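Long-range contacts in neuraminidase (Bacteroides thetaiotaomicron, PDB 5MUL), which probably acts as a glycoside hydrolase of the rhamnosidase type, built as a beta-propeller, and binds beta-D-glucuronic acid: residues Thr222-Cys227 / Ile261-Glu266; Met328-Arg333 / Arg348-Gly353; Arg355-His360 / Val371-Asp376. One frame throughout, in Å; residues are numbered along the deposited sequence.

Interaction 1 of 3, residues Thr222-Cys227 / Ile261-Glu266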
ATOM      1  N   THR A 222       7.115  20.626  -0.265  1.00 16.30           N
ATOM      2  CA  THR A 222       7.683  20.561  -1.602  1.00 16.93           C
ATOM      3  C   THR A 222       7.296  19.284  -2.375  1.00 16.66           C
ATOM      4  O   THR A 222       7.823  19.041  -3.460  1.00 16.86           O
ATOM      5  CB  THR A 222       9.216  20.742  -1.599  1.00 16.91           C
ATOM      6  OG1 THR A 222       9.850  19.589  -1.058  1.00 17.09           O
ATOM      7  CG2 THR A 222       9.633  22.009  -0.790  1.00 18.42           C
ATOM      8  N   ASN A 223       6.339  18.509  -1.837  1.00 15.86           N
ATOM      9  CA  ASN A 223       5.670  17.472  -2.644  1.00 14.70           C
ATOM     10  C   ASN A 223       4.921  18.105  -3.792  1.00 14.02           C
ATOM     11  O   ASN A 223       4.244  19.145  -3.636  1.00 15.50           O
ATOM     12  CB  ASN A 223       4.619  16.711  -1.835  1.00 14.07           C
ATOM     13  CG  ASN A 223       5.191  15.741  -0.848  1.00 15.30           C
ATOM     14  OD1 ASN A 223       6.364  15.324  -0.933  1.00 16.15           O
ATOM     15  ND2 ASN A 223       4.330  15.302   0.085  1.00 14.61           N
ATOM     16  N   HIS A 224       4.966  17.464  -4.952  1.00 14.33           N
ATOM     17  CA  HIS A 224       4.216  17.939  -6.097  1.00 14.20           C
ATOM     18  C   HIS A 224       3.957  16.830  -7.108  1.00 13.90           C
ATOM     19  O   HIS A 224       4.807  15.938  -7.267  1.00 14.58           O
ATOM     20  CB  HIS A 224       4.914  19.132  -6.803  1.00 15.03           C
ATOM     21  CG  HIS A 224       6.293  18.836  -7.331  1.00 15.14           C
ATOM     22  ND1 HIS A 224       6.535  18.477  -8.648  1.00 16.84           N
ATOM     23  CD2 HIS A 224       7.499  18.888  -6.725  1.00 15.97           C
ATOM     24  CE1 HIS A 224       7.836  18.337  -8.819  1.00 16.34           C
ATOM     25  NE2 HIS A 224       8.443  18.556  -7.666  1.00 17.29           N
ATOM     26  N   ASP A 225       2.794  16.919  -7.737  1.00 14.27           N
ATOM     27  CA  ASP A 225       2.385  16.095  -8.875  1.00 14.15           C
ATOM     28  C   ASP A 225       2.093  14.641  -8.552  1.00 14.45           C
ATOM     29  O   ASP A 225       2.486  14.136  -7.510  1.00 14.69           O
ATOM     30  CB  ASP A 225       3.401  16.185 -10.008  1.00 15.28           C
ATOM     31  CG  ASP A 225       3.593  17.627 -10.519  1.00 16.49           C
ATOM     32  OD1 ASP A 225       2.581  18.314 -10.695  1.00 18.82           O
ATOM     33  OD2 ASP A 225       4.748  18.033 -10.672  1.00 19.45           O
ATOM     34  N   LEU A 226       1.369  14.009  -9.464  1.00 13.91           N
ATOM     35  CA  LEU A 226       1.091  12.597  -9.378  0.50 13.37           C
ATOM     36  C   LEU A 226       1.381  11.990 -10.757  1.00 13.63           C
ATOM     37  O   LEU A 226       0.778  12.417 -11.750  1.00 13.39           O
ATOM     38  CB  LEU A 226      -0.346  12.435  -8.926  0.50 13.95           C
ATOM     39  CG  LEU A 226      -0.863  11.028  -8.714  0.50 13.32           C
ATOM     40  CD1 LEU A 226      -0.075  10.278  -7.646  0.50 13.52           C
ATOM     41  CD2 LEU A 226      -2.351  11.044  -8.379  0.50 13.59           C
ATOM     42  N   CYS A 227       2.295  11.031 -10.801  1.00 11.90           N
ATOM     43  CA  CYS A 227       2.761  10.409 -12.008  1.00 12.46           C
ATOM     44  C   CYS A 227       2.429   8.923 -12.045  1.00 12.18           C
ATOM     45  O   CYS A 227       2.147   8.343 -10.985  1.00 12.53           O
ATOM     46  CB  CYS A 227       4.268  10.604 -12.111  1.00 12.33           C
ATOM     47  SG  CYS A 227       4.785  12.342 -12.262  1.00 14.74           S
ATOM     48  N   ILE A 261      -0.092  18.963  -9.687  1.00 18.53           N
ATOM     49  CA  ILE A 261      -0.450  19.476  -8.381  1.00 18.85           C
ATOM     50  C   ILE A 261       0.777  20.210  -7.860  1.00 19.12           C
ATOM     51  O   ILE A 261       1.819  19.609  -7.596  1.00 19.23           O
ATOM     52  CB  ILE A 261      -0.846  18.341  -7.392  1.00 18.44           C
ATOM     53  CG1 ILE A 261      -1.960  17.463  -7.973  1.00 19.03           C
ATOM     54  CG2 ILE A 261      -1.230  18.918  -6.028  1.00 18.18           C
ATOM     55  CD1 ILE A 261      -1.943  16.026  -7.476  1.00 19.32           C
ATOM     56  N   PRO A 262       0.676  21.540  -7.703  1.00 20.23           N
ATOM     57  CA  PRO A 262       1.910  22.251  -7.378  1.00 19.90           C
ATOM     58  C   PRO A 262       2.360  22.041  -5.953  1.00 19.07           C
ATOM     59  O   PRO A 262       1.599  21.520  -5.113  1.00 18.58           O
ATOM     60  CB  PRO A 262       1.534  23.722  -7.619  1.00 22.55           C
ATOM     61  CG  PRO A 262       0.074  23.789  -7.431  1.00 21.88           C
ATOM     62  CD  PRO A 262      -0.474  22.452  -7.867  1.00 22.47           C
ATOM     63  N   GLN A 263       3.584  22.455  -5.659  1.00 18.17           N
ATOM     64  CA  GLN A 263       4.044  22.524  -4.292  1.00 18.24           C
ATOM     65  C   GLN A 263       3.123  23.418  -3.449  1.00 18.60           C
ATOM     66  O   GLN A 263       2.364  24.235  -4.001  1.00 20.53           O
ATOM     67  CB  GLN A 263       5.487  23.056  -4.240  1.00 19.09           C
ATOM     68  CG  GLN A 263       6.497  22.154  -4.937  1.00 19.68           C
ATOM     69  CD  GLN A 263       7.903  22.718  -4.895  1.00 21.28           C
ATOM     70  OE1 GLN A 263       8.380  23.128  -3.835  1.00 23.54           O
ATOM     71  NE2 GLN A 263       8.570  22.712  -6.033  1.00 24.20           N
ATOM     72  N   ASN A 264       3.169  23.219  -2.135  1.00 19.33           N
ATOM     73  CA  ASN A 264       2.369  23.964  -1.174  1.00 20.20           C
ATOM     74  C   ASN A 264       0.863  23.740  -1.363  1.00 20.50           C
ATOM     75  O   ASN A 264       0.058  24.629  -1.111  1.00 21.46           O
ATOM     76  CB  ASN A 264       2.729  25.479  -1.190  1.00 23.01           C
ATOM     77  CG  ASN A 264       4.201  25.722  -0.888  1.00 25.79           C
ATOM     78  OD1 ASN A 264       4.989  26.020  -1.784  1.00 32.12           O
ATOM     79  ND2 ASN A 264       4.587  25.519   0.370  1.00 29.05           N
ATOM     80  N   SER A 265       0.492  22.537  -1.817  1.00 18.29           N
ATOM     81  CA  SER A 265      -0.911  22.142  -1.969  1.00 18.58           C
ATOM     82  C   SER A 265      -1.374  21.156  -0.897  1.00 16.96           C
ATOM     83  O   SER A 265      -2.465  20.577  -1.038  1.00 17.44           O
ATOM     84  CB  SER A 265      -1.134  21.482  -3.321  1.00 18.32           C
ATOM     85  OG  SER A 265      -0.798  22.359  -4.397  1.00 20.01           O
ATOM     86  N   GLU A 266      -0.578  20.936   0.139  1.00 16.83           N
ATOM     87  CA  GLU A 266      -0.899  19.959   1.177  1.00 17.64           C
ATOM     88  C   GLU A 266      -1.060  18.546   0.575  1.00 17.36           C
ATOM     89  O   GLU A 266      -1.817  17.723   1.116  1.00 17.30           O
ATOM     90  CB  GLU A 266      -2.156  20.375   1.974  1.00 20.11           C
ATOM     91  CG  GLU A 266      -2.117  21.844   2.448  1.00 23.32           C
ATOM     92  CD  GLU A 266      -0.940  22.159   3.351  1.00 25.85           C
ATOM     93  OE1 GLU A 266      -0.250  21.246   3.826  1.00 28.56           O
ATOM     94  OE2 GLU A 266      -0.726  23.337   3.674  1.00 30.90           O
TER
HETATM   95  O   HOH W   1       2.048  20.079  -1.978  1.00 16.72           O

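Interaction 2 of 3, residues Met328-Arg333 / Arg348-Gly353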
ATOM      1  N   MET A 328       0.606  15.501  14.617  1.00 42.23           N
ATOM      2  CA  MET A 328      -0.353  14.514  14.117  1.00 39.29           C
ATOM      3  C   MET A 328      -1.211  15.109  12.997  1.00 36.05           C
ATOM      4  O   MET A 328      -1.949  16.071  13.234  1.00 37.25           O
ATOM      5  CB  MET A 328      -1.260  14.027  15.253  1.00 41.84           C
ATOM      6  N   ILE A 329      -1.129  14.544  11.787  1.00 29.92           N
ATOM      7  CA  ILE A 329      -1.968  15.024  10.686  1.00 25.56           C
ATOM      8  C   ILE A 329      -3.411  14.580  10.984  1.00 23.26           C
ATOM      9  O   ILE A 329      -3.636  13.411  11.302  1.00 23.72           O
ATOM     10  CB  ILE A 329      -1.529  14.476   9.301  1.00 24.02           C
ATOM     11  CG1 ILE A 329      -0.038  14.792   9.005  1.00 25.02           C
ATOM     12  CG2 ILE A 329      -2.383  15.064   8.188  1.00 23.73           C
ATOM     13  CD1 ILE A 329       0.493  14.027   7.791  1.00 24.87           C
ATOM     14  N   PRO A 330      -4.386  15.496  10.865  1.00 22.62           N
ATOM     15  CA  PRO A 330      -5.762  15.204  11.321  1.00 22.48           C
ATOM     16  C   PRO A 330      -6.564  14.249  10.429  1.00 21.17           C
ATOM     17  O   PRO A 330      -7.716  13.909  10.774  1.00 21.01           O
ATOM     18  CB  PRO A 330      -6.420  16.585  11.380  1.00 23.64           C
ATOM     19  CG  PRO A 330      -5.578  17.482  10.548  1.00 23.82           C
ATOM     20  CD  PRO A 330      -4.196  16.928  10.559  1.00 21.95           C
ATOM     21  N   VAL A 331      -5.995  13.863   9.290  1.00 19.24           N
ATOM     22  CA  VAL A 331      -6.576  12.867   8.393  1.00 17.60           C
ATOM     23  C   VAL A 331      -5.542  11.809   8.052  1.00 17.77           C
ATOM     24  O   VAL A 331      -4.335  12.061   8.125  1.00 18.90           O
ATOM     25  CB  VAL A 331      -7.133  13.483   7.111  1.00 18.32           C
ATOM     26  CG1 VAL A 331      -8.050  14.636   7.446  1.00 18.92           C
ATOM     27  CG2 VAL A 331      -6.040  13.952   6.159  1.00 18.35           C
ATOM     28  N   ALA A 332      -6.032  10.616   7.692  1.00 16.43           N
ATOM     29  CA  ALA A 332      -5.155   9.481   7.351  1.00 15.80           C
ATOM     30  C   ALA A 332      -4.931   9.398   5.846  1.00 14.51           C
ATOM     31  O   ALA A 332      -5.750   9.841   5.051  1.00 15.76           O
ATOM     32  CB  ALA A 332      -5.785   8.170   7.822  1.00 15.56           C
ATOM     33  N   ARG A 333      -3.844   8.735   5.487  1.00 14.32           N
ATOM     34  CA  ARG A 333      -3.641   8.360   4.098  1.00 15.97           C
ATOM     35  C   ARG A 333      -4.707   7.294   3.753  1.00 14.79           C
ATOM     36  O   ARG A 333      -4.927   6.375   4.554  1.00 15.70           O
ATOM     37  CB  ARG A 333      -2.249   7.770   3.923  1.00 17.22           C
ATOM     38  CG  ARG A 333      -1.106   8.796   4.074  1.00 19.13           C
ATOM     39  CD  ARG A 333       0.205   8.085   4.473  1.00 22.21           C
ATOM     40  NE  ARG A 333       1.432   8.823   4.141  1.00 24.84           N
ATOM     41  CZ  ARG A 333       2.120   9.605   4.978  1.00 27.15           C
ATOM     42  NH1 ARG A 333       3.204  10.246   4.540  1.00 27.34           N
ATOM     43  NH2 ARG A 333       1.732   9.791   6.248  1.00 28.83           N
ATOM     44  N   ARG A 348      -9.764   8.112   7.661  1.00 14.32           N
ATOM     45  CA  ARG A 348      -9.979   8.480   9.073  1.00 15.12           C
ATOM     46  C   ARG A 348      -9.774   9.984   9.151  1.00 16.20           C
ATOM     47  O   ARG A 348      -8.801  10.488   8.574  1.00 15.86           O
ATOM     48  CB  ARG A 348      -9.015   7.709   9.962  1.00 15.44           C
ATOM     49  CG  ARG A 348      -8.976   8.124  11.426  1.00 16.09           C
ATOM     50  CD  ARG A 348      -8.005   9.255  11.728  1.00 17.50           C
ATOM     51  NE  ARG A 348      -6.622   8.898  11.423  1.00 17.78           N
ATOM     52  CZ  ARG A 348      -5.610   9.753  11.290  1.00 18.45           C
ATOM     53  NH1 ARG A 348      -5.789  11.058  11.429  1.00 19.17           N
ATOM     54  NH2 ARG A 348      -4.415   9.280  10.994  1.00 19.26           N
ATOM     55  N   ASP A 349     -10.682  10.698   9.825  1.00 16.84           N
ATOM     56  CA  ASP A 349     -10.696  12.183   9.778  1.00 17.43           C
ATOM     57  C   ASP A 349     -11.153  12.713  11.121  1.00 19.50           C
ATOM     58  O   ASP A 349     -12.192  12.270  11.649  1.00 19.40           O
ATOM     59  CB  ASP A 349     -11.652  12.593   8.687  1.00 17.98           C
ATOM     60  CG  ASP A 349     -11.588  14.082   8.291  1.00 17.17           C
ATOM     61  OD1 ASP A 349     -11.225  14.935   9.131  1.00 20.34           O
ATOM     62  OD2 ASP A 349     -11.929  14.320   7.129  1.00 19.97           O
ATOM     63  N   GLU A 350     -10.444  13.706  11.658  1.00 20.98           N
ATOM     64  CA  GLU A 350     -10.856  14.359  12.899  1.00 24.12           C
ATOM     65  C   GLU A 350     -12.264  14.924  12.807  1.00 23.93           C
ATOM     66  O   GLU A 350     -12.963  14.962  13.825  1.00 24.47           O
ATOM     67  CB  GLU A 350      -9.869  15.459  13.306  1.00 25.92           C
ATOM     68  CG  GLU A 350      -9.875  16.695  12.417  1.00 30.05           C
ATOM     69  CD  GLU A 350      -9.034  17.832  12.987  1.00 33.13           C
ATOM     70  OE1 GLU A 350      -8.464  17.673  14.105  1.00 33.69           O
ATOM     71  OE2 GLU A 350      -8.942  18.865  12.286  1.00 33.68           O
ATOM     72  N   GLU A 351     -12.706  15.328  11.620  1.00 22.41           N
ATOM     73  CA  GLU A 351     -14.079  15.829  11.433  1.00 25.18           C
ATOM     74  C   GLU A 351     -15.146  14.805  11.745  1.00 24.89           C
ATOM     75  O   GLU A 351     -16.276  15.192  12.054  1.00 27.51           O
ATOM     76  CB  GLU A 351     -14.339  16.343  10.018  1.00 26.32           C
ATOM     77  CG  GLU A 351     -13.639  17.653   9.689  1.00 27.87           C
ATOM     78  CD  GLU A 351     -14.151  18.297   8.424  1.00 29.01           C
ATOM     79  OE1 GLU A 351     -15.009  17.745   7.709  1.00 33.28           O
ATOM     80  OE2 GLU A 351     -13.673  19.398   8.110  1.00 33.80           O
ATOM     81  N   ARG A 352     -14.802  13.518  11.619  1.00 21.64           N
ATOM     82  CA  ARG A 352     -15.729  12.420  11.918  0.70 21.24           C
ATOM     83  C   ARG A 352     -15.379  11.733  13.216  1.00 20.83           C
ATOM     84  O   ARG A 352     -15.840  10.618  13.474  1.00 20.91           O
ATOM     85  CB  ARG A 352     -15.762  11.420  10.762  0.70 20.85           C
ATOM     86  CG  ARG A 352     -16.199  12.037   9.454  0.70 21.52           C
ATOM     87  CD  ARG A 352     -16.569  10.991   8.423  0.70 21.66           C
ATOM     88  NE  ARG A 352     -17.767  10.273   8.851  0.70 20.97           N
ATOM     89  CZ  ARG A 352     -19.029  10.603   8.584  0.70 22.16           C
ATOM     90  NH1 ARG A 352     -19.334  11.690   7.855  0.70 24.10           N
ATOM     91  NH2 ARG A 352     -20.013   9.832   9.067  0.70 21.31           N
ATOM     92  N   GLY A 353     -14.598  12.380  14.061  1.00 19.59           N
ATOM     93  CA  GLY A 353     -14.192  11.826  15.332  1.00 19.96           C
ATOM     94  C   GLY A 353     -13.133  10.758  15.285  1.00 18.08           C
ATOM     95  O   GLY A 353     -12.951   9.981  16.216  1.00 19.13           O
TER
HETATM   96  O   HOH W   2      -2.275  11.106  10.545  1.00 28.35           O
HETATM   97  O   HOH W   3      -7.597  12.291  13.303  1.00 30.53           O

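Interaction 3 of 3, residues Arg355-His360 / Val371-Asp376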
ATOM      1  N   ARG A 355     -12.918   8.139  13.584  1.00 16.81           N
ATOM      2  CA  ARG A 355     -13.451   6.783  13.411  1.00 17.30           C
ATOM      3  C   ARG A 355     -12.768   6.146  12.198  1.00 16.51           C
ATOM      4  O   ARG A 355     -12.093   6.816  11.403  1.00 16.99           O
ATOM      5  CB  ARG A 355     -14.974   6.844  13.194  1.00 17.72           C
ATOM      6  CG  ARG A 355     -15.869   6.942  14.421  1.00 19.94           C
ATOM      7  CD  ARG A 355     -15.473   7.967  15.441  1.00 22.84           C
ATOM      8  NE  ARG A 355     -16.403   7.943  16.577  1.00 24.03           N
ATOM      9  CZ  ARG A 355     -16.168   8.516  17.757  1.00 25.11           C
ATOM     10  NH1 ARG A 355     -15.051   9.200  18.006  1.00 25.10           N
ATOM     11  NH2 ARG A 355     -17.084   8.428  18.705  1.00 25.55           N
ATOM     12  N   VAL A 356     -12.942   4.853  12.013  1.00 14.18           N
ATOM     13  CA  VAL A 356     -12.704   4.224  10.731  1.00 14.03           C
ATOM     14  C   VAL A 356     -13.868   4.645   9.859  1.00 14.12           C
ATOM     15  O   VAL A 356     -15.052   4.373  10.216  1.00 15.34           O
ATOM     16  CB  VAL A 356     -12.686   2.690  10.832  1.00 13.76           C
ATOM     17  CG1 VAL A 356     -12.536   2.060   9.444  1.00 13.32           C
ATOM     18  CG2 VAL A 356     -11.583   2.238  11.745  1.00 13.44           C
ATOM     19  N   SER A 357     -13.623   5.312   8.742  1.00 14.52           N
ATOM     20  CA  SER A 357     -14.682   5.802   7.880  1.00 14.78           C
ATOM     21  C   SER A 357     -14.593   5.269   6.465  1.00 15.15           C
ATOM     22  O   SER A 357     -13.511   4.858   6.011  1.00 13.72           O
ATOM     23  CB  SER A 357     -14.757   7.335   7.882  1.00 15.81           C
ATOM     24  OG  SER A 357     -14.918   7.859   9.196  1.00 16.96           O
ATOM     25  N   MET A 358     -15.707   5.299   5.752  1.00 15.32           N
ATOM     26  CA  MET A 358     -15.798   4.828   4.404  1.00 16.45           C
ATOM     27  C   MET A 358     -16.595   5.793   3.578  1.00 17.07           C
ATOM     28  O   MET A 358     -17.633   6.268   4.029  1.00 17.99           O
ATOM     29  CB  MET A 358     -16.425   3.428   4.304  1.00 19.09           C
ATOM     30  CG  MET A 358     -16.376   2.811   2.909  1.00 21.51           C
ATOM     31  SD  MET A 358     -16.705   1.029   2.957  1.00 25.49           S
ATOM     32  CE  MET A 358     -18.485   1.131   3.032  1.00 25.15           C
ATOM     33  N   ALA A 359     -16.126   6.063   2.376  1.00 15.60           N
ATOM     34  CA  ALA A 359     -16.924   6.722   1.348  1.00 15.94           C
ATOM     35  C   ALA A 359     -17.154   5.747   0.229  1.00 17.21           C
ATOM     36  O   ALA A 359     -16.223   5.120  -0.264  1.00 16.06           O
ATOM     37  CB  ALA A 359     -16.207   7.967   0.838  1.00 17.02           C
ATOM     38  N   HIS A 360     -18.402   5.603  -0.210  1.00 16.94           N
ATOM     39  CA  HIS A 360     -18.765   4.645  -1.180  1.00 17.49           C
ATOM     40  C   HIS A 360     -19.518   5.321  -2.315  1.00 18.50           C
ATOM     41  O   HIS A 360     -20.436   6.099  -2.035  1.00 20.21           O
ATOM     42  CB  HIS A 360     -19.646   3.589  -0.482  1.00 19.96           C
ATOM     43  CG  HIS A 360     -20.378   2.696  -1.399  1.00 20.84           C
ATOM     44  ND1 HIS A 360     -19.796   2.019  -2.433  1.00 21.80           N
ATOM     45  CD2 HIS A 360     -21.686   2.332  -1.406  1.00 25.02           C
ATOM     46  CE1 HIS A 360     -20.703   1.285  -3.048  1.00 23.59           C
ATOM     47  NE2 HIS A 360     -21.857   1.456  -2.445  1.00 27.55           N
ATOM     48  N   VAL A 371     -21.062   8.565   2.755  1.00 21.79           N
ATOM     49  CA  VAL A 371     -20.017   8.538   3.767  1.00 21.72           C
ATOM     50  C   VAL A 371     -20.562   7.999   5.081  1.00 22.56           C
ATOM     51  O   VAL A 371     -21.545   8.533   5.626  1.00 24.66           O
ATOM     52  CB  VAL A 371     -19.415   9.929   4.008  1.00 24.25           C
ATOM     53  CG1 VAL A 371     -18.307   9.867   5.046  1.00 25.20           C
ATOM     54  CG2 VAL A 371     -18.876  10.490   2.698  1.00 25.13           C
ATOM     55  N   THR A 372     -19.921   6.951   5.580  1.00 20.86           N
ATOM     56  CA  THR A 372     -20.334   6.280   6.823  1.00 21.05           C
ATOM     57  C   THR A 372     -19.138   5.995   7.679  1.00 20.92           C
ATOM     58  O   THR A 372     -17.992   6.089   7.225  1.00 20.03           O
ATOM     59  CB  THR A 372     -20.995   4.939   6.531  1.00 20.49           C
ATOM     60  OG1 THR A 372     -20.093   4.074   5.812  1.00 21.89           O
ATOM     61  CG2 THR A 372     -22.294   5.133   5.745  1.00 22.38           C
ATOM     62  N   ASP A 373     -19.388   5.674   8.934  1.00 17.82           N
ATOM     63  CA  ASP A 373     -18.381   5.229   9.853  1.00 17.35           C
ATOM     64  C   ASP A 373     -18.526   3.749  10.082  1.00 16.98           C
ATOM     65  O   ASP A 373     -19.637   3.250  10.332  1.00 16.80           O
ATOM     66  CB  ASP A 373     -18.471   5.977  11.166  1.00 18.18           C
ATOM     67  CG  ASP A 373     -18.385   7.472  10.971  1.00 20.97           C
ATOM     68  OD1 ASP A 373     -17.413   7.954  10.336  1.00 20.83           O
ATOM     69  OD2 ASP A 373     -19.290   8.209  11.436  1.00 22.16           O
ATOM     70  N   LEU A 374     -17.428   3.029   9.951  1.00 15.19           N
ATOM     71  CA  LEU A 374     -17.397   1.588  10.190  1.00 15.21           C
ATOM     72  C   LEU A 374     -17.178   1.258  11.643  1.00 15.55           C
ATOM     73  O   LEU A 374     -17.566   0.156  12.087  1.00 16.61           O
ATOM     74  CB  LEU A 374     -16.294   0.931   9.348  1.00 14.47           C
ATOM     75  CG  LEU A 374     -16.394   1.169   7.837  1.00 15.71           C
ATOM     76  CD1 LEU A 374     -15.337   0.347   7.132  1.00 15.48           C
ATOM     77  CD2 LEU A 374     -17.754   0.836   7.303  1.00 17.05           C
ATOM     78  N   THR A 375     -16.540   2.148  12.402  1.00 14.36           N
ATOM     79  CA  THR A 375     -16.526   2.061  13.848  1.00 14.41           C
ATOM     80  C   THR A 375     -17.294   3.228  14.411  1.00 15.52           C
ATOM     81  O   THR A 375     -17.514   4.216  13.741  1.00 17.54           O
ATOM     82  CB  THR A 375     -15.114   2.088  14.442  1.00 14.58           C
ATOM     83  OG1 THR A 375     -14.509   3.360  14.132  1.00 14.82           O
ATOM     84  CG2 THR A 375     -14.249   0.925  13.877  1.00 14.90           C
ATOM     85  N   ASP A 376     -17.716   3.099  15.658  1.00 15.87           N
ATOM     86  CA  ASP A 376     -18.316   4.248  16.384  1.00 16.16           C
ATOM     87  C   ASP A 376     -17.394   4.713  17.503  1.00 17.12           C
ATOM     88  O   ASP A 376     -17.841   5.428  18.427  1.00 18.89           O
ATOM     89  CB  ASP A 376     -19.732   3.937  16.904  1.00 16.75           C
ATOM     90  CG  ASP A 376     -19.754   2.870  17.942  1.00 16.40           C
ATOM     91  OD1 ASP A 376     -18.725   2.297  18.304  1.00 16.05           O
ATOM     92  OD2 ASP A 376     -20.878   2.597  18.462  1.00 17.91           O
TER
HETATM   93  O   HOH W   4     -20.115   4.426   3.032  1.00 22.69           O

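Interaction 1 of 3, residues Thr222-Cys227 / Ile261-Glu266
Where a four-stranded antiparallel propeller blade gives way to the loop after its outermost strand 256-259, D225 near the start of strand 223-231 holds I261 of that loop. Two bonds join this pair. D225 N donates to I261 O (2.9 Å), on a lone pair in the carbonyl plane, while I261 N turns back to D225 OD1 (2.9 Å), reaching it on the anti side of the carboxylate, 22° out of its plane. With CG beside its own backbone N (chi1 -59°), D225 brings its acceptor to the same neighbour that its N-H serves; aspartate is short enough to do both. The other oxygen, D225 OD2, takes a nearly straight bond from H224 ND1 (2.7 Å); OD2 lies in the imidazole plane, while ND1 approaches from above the carboxylate plane. Q263 runs alongside H224, CG 3.9 Å from H224 CD2, its amide plane tilted 26° from the ring; Q263 OE1 comes within 3.4 Å of T222 CB. Between the backbones, a water donates to N223 O (2.9 Å) and accepts from S265 N. I261 CD1 rests 4.2 Å from L226 CB, and I261 also packs on W287 of strand 281-287. With an alanine in place of D225, I261 N would probably lose its acceptor and H224 would be freer to turn. Since H224 NE2 is also hydrogen-bonded to E216, the imidazole is flanked by two carboxylates, a setting likely to raise its pKa and stabilise its protonated form.

Interaction 2 of 3, residues Met328-Arg333 / Arg348-Gly353
P330 O is gripped by two donors: E350 N, 2.9 Å away and nearly along the C=O axis, and a water at 3.0 Å that in turn accepts from R348 NH1. That same R348 nitrogen donates to I329 O (3.2 Å, 166°), which lies in the guanidinium plane, and a second water links I329 O with R348 NH2. The arginine gets there by folding: CG starts anti to the backbone N (chi1 172°), then bends at chi2 and chi3 carry the guanidinium over A332, whose backbone N sits 3.7 Å from its plane, over its centre. A332 CB lies over the same face, 3.6 Å from R348 NH2, and a methyl is small enough to come this close to the flat group. In the backbone, A332 N donates to R348 O (2.9 Å), and V331 and D349 form a single bridge. V331 CG1 packs 3.6 Å from D349 OD1, the oxygen that closes an Asx turn by accepting from E351 N; D349 OD2 has a salt bridge to R315. The exposed E350 lies alongside P330, CD 3.3 Å from P330 CB. Proline has no N-H to satisfy, so P330 offers an acceptor without a donor that needs a partner. With R348 NE bonded to W382 O, the guanidinium is held by backbone carbonyls and water, whose dipoles probably ease the burial of its charge.

Interaction 3 of 3, residues Arg355-His360 / Val371-Asp376
M358 and T372 are paired through both backbone bonds of an antiparallel hydrogen-bonded pair: M358 N donates to T372 O and T372 N to M358 O, each at 2.8 Å and close to straight. M358 O also accepts from a water (3.2 Å) that is bonded to T372 OG1, so the threonine hydroxyl joins the pairing through water. On the face bearing S357, D373, A359 and V371, S357 OG donates to D373 OD1 (2.7 Å), approaching it end-on; in one of its two conformers R352 also forms a salt bridge with this oxygen. Further on the regular pairing ends: V356 O accepts from L374 N (2.7 Å) and, weakly, from T375 N. The donor V356 N is then met by a side chain, T375 OG1 (3.0 Å), which chi1 of 63° places between the threonine's own N and carbonyl carbon. T375 OG1 is in turn bonded to F377 O, so it both accepts and donates. The branched valine suits the wedge between these residues, its CG2 3.7 Å from T375 CG2 and its CG1 against L374 CB, while L374 CD2 reaches M358 CB. R355 crosses T375, with R355 NH1 bonded to G353 O. Strand 342-347 flanks 357-361 across from the outermost strand 370-373; V356 and L374 press onto strand 397-402, and L374 and T375 touch L423 of strand 418-425.

Overall arrangement
The contacts follow one another along the chain around the propeller. Interaction 1 joins strand 223-231 to the loop leaving its blade after strand 256-259. Interaction 2 joins the loop before strand 335-339 to that after 342-347, and interaction 3 pairs the hairpin 357-361/370-373 of the same blade. Their centres are 12 Å apart and they touch, through R348 CG against R355 O and, in one conformer of R352, a salt bridge to D373. Interaction 1 lies 20 Å from interaction 2 and 27 Å from interaction 3, centre to centre, yet interactions 1 and 2 both pack against strand 281-287 of the intervening blade. All lie away from the glucuronate pocket, so they probably matter for packing within and between blades.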